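Local coordinates for envelope glycoprotein (Thogoto virus, PDB 5XEA) that probably attaches the virus to its host-cell receptor and later induces fusion of the virion with the host membrane, at residues 237-241 with 242-246. Numbering follows the deposited sequence.
Sequences QFCHQ and YACYN. With NAG (2-acetamido-2-deoxy-beta-D-glucopyranose), chain F.
C239 and C244 are joined by a disulfide that ties two adjacent antiparallel strands across a non-hydrogen-bonded pair, their CA atoms only 4.0 Å apart. Both sulfurs stand beside their own backbone N, and the two SG atoms bond at 2.0 Å with the C-S-S-C torsion at 101°. On the opposite face, Y245 approaches the edge of the F238 ring, CD2 of Y245 lying near the plane of that ring and 4.4 Å from F238 CD2. Their backbones form a hydrogen-bonded pair: Y245 N donates to F238 O at 2.6 Å, almost in line with the carbonyl, and F238 N donates to Y245 O at 2.9 Å. The strands make a beta hairpin with a two-residue loop, Q241 and Y242 at the corners of the type II' turn from H240 to A243. At the turn A243 N reaches H240 O at 3.0 Å from above the carbonyl plane, whereas H240 N meets A243 O nearly head-on. On the disulfide face, N246 carries an N-linked glycan through ND2, its OD1 buried without a polar partner, and Q237, extended with CG anti to its N (chi1 -166°), brings OE1 to 3.4 Å from the acetyl methyl C8 of the sugar. Further out, F231 meets the rings of F238 and Y245, D226 accepts a hydrogen bond from Y245 OH, and strand 24-35 pairs with 243-247, leaving 237-240 as an edge strand of the six-stranded antiparallel sheet within this chain.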
ATOM      1  N   GLN B 237     -21.085   5.611  17.324  1.00 54.25           N
ATOM      2  CA  GLN B 237     -21.724   5.729  16.022  1.00 55.23           C
ATOM      3  C   GLN B 237     -20.610   5.858  14.988  1.00 57.83           C
ATOM      4  O   GLN B 237     -19.918   6.881  14.933  1.00 50.61           O
ATOM      5  CB  GLN B 237     -22.652   6.938  16.020  1.00 63.78           C
ATOM      6  CG  GLN B 237     -23.623   7.007  14.889  1.00 76.83           C
ATOM      7  CD  GLN B 237     -24.756   7.954  15.200  1.00 81.72           C
ATOM      8  OE1 GLN B 237     -25.601   7.662  16.045  1.00 76.91           O
ATOM      9  NE2 GLN B 237     -24.765   9.109  14.542  1.00 90.55           N
ATOM     10  N   PHE B 238     -20.452   4.835  14.157  1.00 55.82           N
ATOM     11  CA  PHE B 238     -19.166   4.564  13.536  1.00 55.85           C
ATOM     12  C   PHE B 238     -19.379   3.900  12.182  1.00 44.72           C
ATOM     13  O   PHE B 238     -20.289   3.086  12.021  1.00 48.54           O
ATOM     14  CB  PHE B 238     -18.342   3.669  14.486  1.00 63.89           C
ATOM     15  CG  PHE B 238     -16.994   3.303  13.967  1.00 63.91           C
ATOM     16  CD1 PHE B 238     -15.941   4.205  14.036  1.00 72.44           C
ATOM     17  CD2 PHE B 238     -16.772   2.052  13.423  1.00 63.75           C
ATOM     18  CE1 PHE B 238     -14.681   3.875  13.546  1.00 69.04           C
ATOM     19  CE2 PHE B 238     -15.521   1.710  12.934  1.00 73.10           C
ATOM     20  CZ  PHE B 238     -14.470   2.628  12.992  1.00 70.50           C
ATOM     21  N   CYS B 239     -18.546   4.249  11.204  1.00 43.74           N
ATOM     22  CA  CYS B 239     -18.622   3.601   9.903  1.00 47.25           C
ATOM     23  C   CYS B 239     -17.245   3.109   9.486  1.00 50.84           C
ATOM     24  O   CYS B 239     -16.218   3.682   9.861  1.00 44.48           O
ATOM     25  CB  CYS B 239     -19.207   4.537   8.819  1.00 65.57           C
ATOM     26  SG  CYS B 239     -20.872   5.183   9.189  1.00104.99           S
ATOM     27  N   HIS B 240     -17.239   2.015   8.728  1.00 46.32           N
ATOM     28  CA  HIS B 240     -16.023   1.515   8.105  1.00 45.98           C
ATOM     29  C   HIS B 240     -16.377   1.034   6.707  1.00 42.36           C
ATOM     30  O   HIS B 240     -17.120   0.061   6.556  1.00 46.46           O
ATOM     31  CB  HIS B 240     -15.367   0.399   8.921  1.00 45.06           C
ATOM     32  CG  HIS B 240     -14.113  -0.113   8.300  1.00 43.90           C
ATOM     33  ND1 HIS B 240     -14.070  -1.276   7.562  1.00 52.00           N
ATOM     34  CD2 HIS B 240     -12.864   0.407   8.260  1.00 48.03           C
ATOM     35  CE1 HIS B 240     -12.842  -1.465   7.112  1.00 51.36           C
ATOM     36  NE2 HIS B 240     -12.093  -0.454   7.515  1.00 52.17           N
ATOM     37  N   GLN B 241     -15.843   1.723   5.690  1.00 42.88           N
ATOM     38  CA  GLN B 241     -16.105   1.403   4.291  1.00 37.01           C
ATOM     39  C   GLN B 241     -17.596   1.236   4.027  1.00 38.79           C
ATOM     40  O   GLN B 241     -18.364   2.180   4.237  1.00 48.76           O
ATOM     41  CB  GLN B 241     -15.296   0.165   3.884  1.00 41.72           C
ATOM     42  CG  GLN B 241     -13.785   0.449   4.051  1.00 42.43           C
ATOM     43  CD  GLN B 241     -12.857  -0.521   3.348  1.00 48.78           C
ATOM     44  OE1 GLN B 241     -13.266  -1.593   2.909  1.00 47.45           O
ATOM     45  NE2 GLN B 241     -11.583  -0.129   3.228  1.00 44.94           N
ATOM     46  N   TYR B 242     -18.015   0.051   3.585  1.00 44.18           N
ATOM     47  CA  TYR B 242     -19.400  -0.221   3.195  1.00 55.52           C
ATOM     48  C   TYR B 242     -20.357  -0.444   4.365  1.00 52.03           C
ATOM     49  O   TYR B 242     -21.507  -0.810   4.112  1.00 60.67           O
ATOM     50  CB  TYR B 242     -19.472  -1.459   2.293  1.00 61.43           C
ATOM     51  CG  TYR B 242     -18.612  -1.382   1.070  1.00 58.06           C
ATOM     52  CD1 TYR B 242     -18.932  -0.519   0.017  1.00 78.29           C
ATOM     53  CD2 TYR B 242     -17.481  -2.178   0.953  1.00 57.36           C
ATOM     54  CE1 TYR B 242     -18.130  -0.447  -1.130  1.00 73.86           C
ATOM     55  CE2 TYR B 242     -16.681  -2.120  -0.174  1.00 73.57           C
ATOM     56  CZ  TYR B 242     -17.005  -1.256  -1.210  1.00 75.97           C
ATOM     57  OH  TYR B 242     -16.189  -1.225  -2.315  1.00 65.24           O
ATOM     58  N   ALA B 243     -19.940  -0.274   5.619  1.00 59.30           N
ATOM     59  CA  ALA B 243     -20.788  -0.600   6.761  1.00 48.18           C
ATOM     60  C   ALA B 243     -20.794   0.543   7.764  1.00 54.71           C
ATOM     61  O   ALA B 243     -19.754   1.164   8.019  1.00 58.34           O
ATOM     62  CB  ALA B 243     -20.319  -1.881   7.460  1.00 47.07           C
ATOM     63  N   CYS B 244     -21.967   0.831   8.321  1.00 46.80           N
ATOM     64  CA  CYS B 244     -22.074   1.716   9.469  1.00 45.59           C
ATOM     65  C   CYS B 244     -22.599   0.937  10.666  1.00 53.03           C
ATOM     66  O   CYS B 244     -23.382  -0.005  10.520  1.00 49.60           O
ATOM     67  CB  CYS B 244     -22.979   2.908   9.200  1.00 42.11           C
ATOM     68  SG  CYS B 244     -22.226   4.128   8.080  1.00 56.45           S
ATOM     69  N   TYR B 245     -22.157   1.344  11.848  1.00 50.56           N
ATOM     70  CA  TYR B 245     -22.505   0.679  13.091  1.00 48.32           C
ATOM     71  C   TYR B 245     -23.046   1.698  14.079  1.00 52.78           C
ATOM     72  O   TYR B 245     -22.637   2.865  14.087  1.00 47.36           O
ATOM     73  CB  TYR B 245     -21.301  -0.049  13.711  1.00 47.46           C
ATOM     74  CG  TYR B 245     -20.722  -1.122  12.828  1.00 51.52           C
ATOM     75  CD1 TYR B 245     -21.132  -2.439  12.941  1.00 52.33           C
ATOM     76  CD2 TYR B 245     -19.763  -0.813  11.867  1.00 50.41           C
ATOM     77  CE1 TYR B 245     -20.604  -3.423  12.125  1.00 50.70           C
ATOM     78  CE2 TYR B 245     -19.229  -1.794  11.052  1.00 51.33           C
ATOM     79  CZ  TYR B 245     -19.653  -3.090  11.187  1.00 49.11           C
ATOM     80  OH  TYR B 245     -19.128  -4.061  10.377  1.00 59.23           O
ATOM     81  N   ASN B 246     -23.993   1.244  14.898  1.00 48.80           N
ATOM     82  CA  ASN B 246     -24.470   1.997  16.053  1.00 49.14           C
ATOM     83  C   ASN B 246     -24.377   1.042  17.242  1.00 53.06           C
ATOM     84  O   ASN B 246     -25.207   0.137  17.387  1.00 53.35           O
ATOM     85  CB  ASN B 246     -25.886   2.519  15.848  1.00 51.39           C
ATOM     86  CG  ASN B 246     -26.345   3.406  16.982  1.00 74.23           C
ATOM     87  OD1 ASN B 246     -25.557   4.151  17.560  1.00 86.12           O
ATOM     88  ND2 ASN B 246     -27.626   3.329  17.308  1.00 93.91           N
TER
HETATM   89  C1  NAG F   1     -28.180   4.116  18.376  1.00 80.59           C
HETATM   90  C2  NAG F   1     -29.286   5.045  17.877  1.00 95.27           C
HETATM   91  C3  NAG F   1     -29.935   5.775  19.047  1.00104.30           C
HETATM   92  C4  NAG F   1     -30.407   4.783  20.105  1.00106.48           C
HETATM   93  C5  NAG F   1     -29.255   3.866  20.510  1.00100.20           C
HETATM   94  C6  NAG F   1     -29.685   2.763  21.448  1.00 99.00           C
HETATM   95  C7  NAG F   1     -29.363   6.231  15.731  1.00 92.25           C
HETATM   96  C8  NAG F   1     -28.714   7.267  14.866  1.00 91.02           C
HETATM   97  N2  NAG F   1     -28.776   6.003  16.910  1.00 94.26           N
HETATM   98  O3  NAG F   1     -31.017   6.544  18.532  1.00104.31           O
HETATM   99  O4  NAG F   1     -30.858   5.455  21.275  1.00112.80           O
HETATM  100  O5  NAG F   1     -28.709   3.225  19.351  1.00 93.80           O
HETATM  101  O6  NAG F   1     -30.424   1.762  20.760  1.00 97.93           O
HETATM  102  O7  NAG F   1     -30.367   5.623  15.377  1.00 90.88           O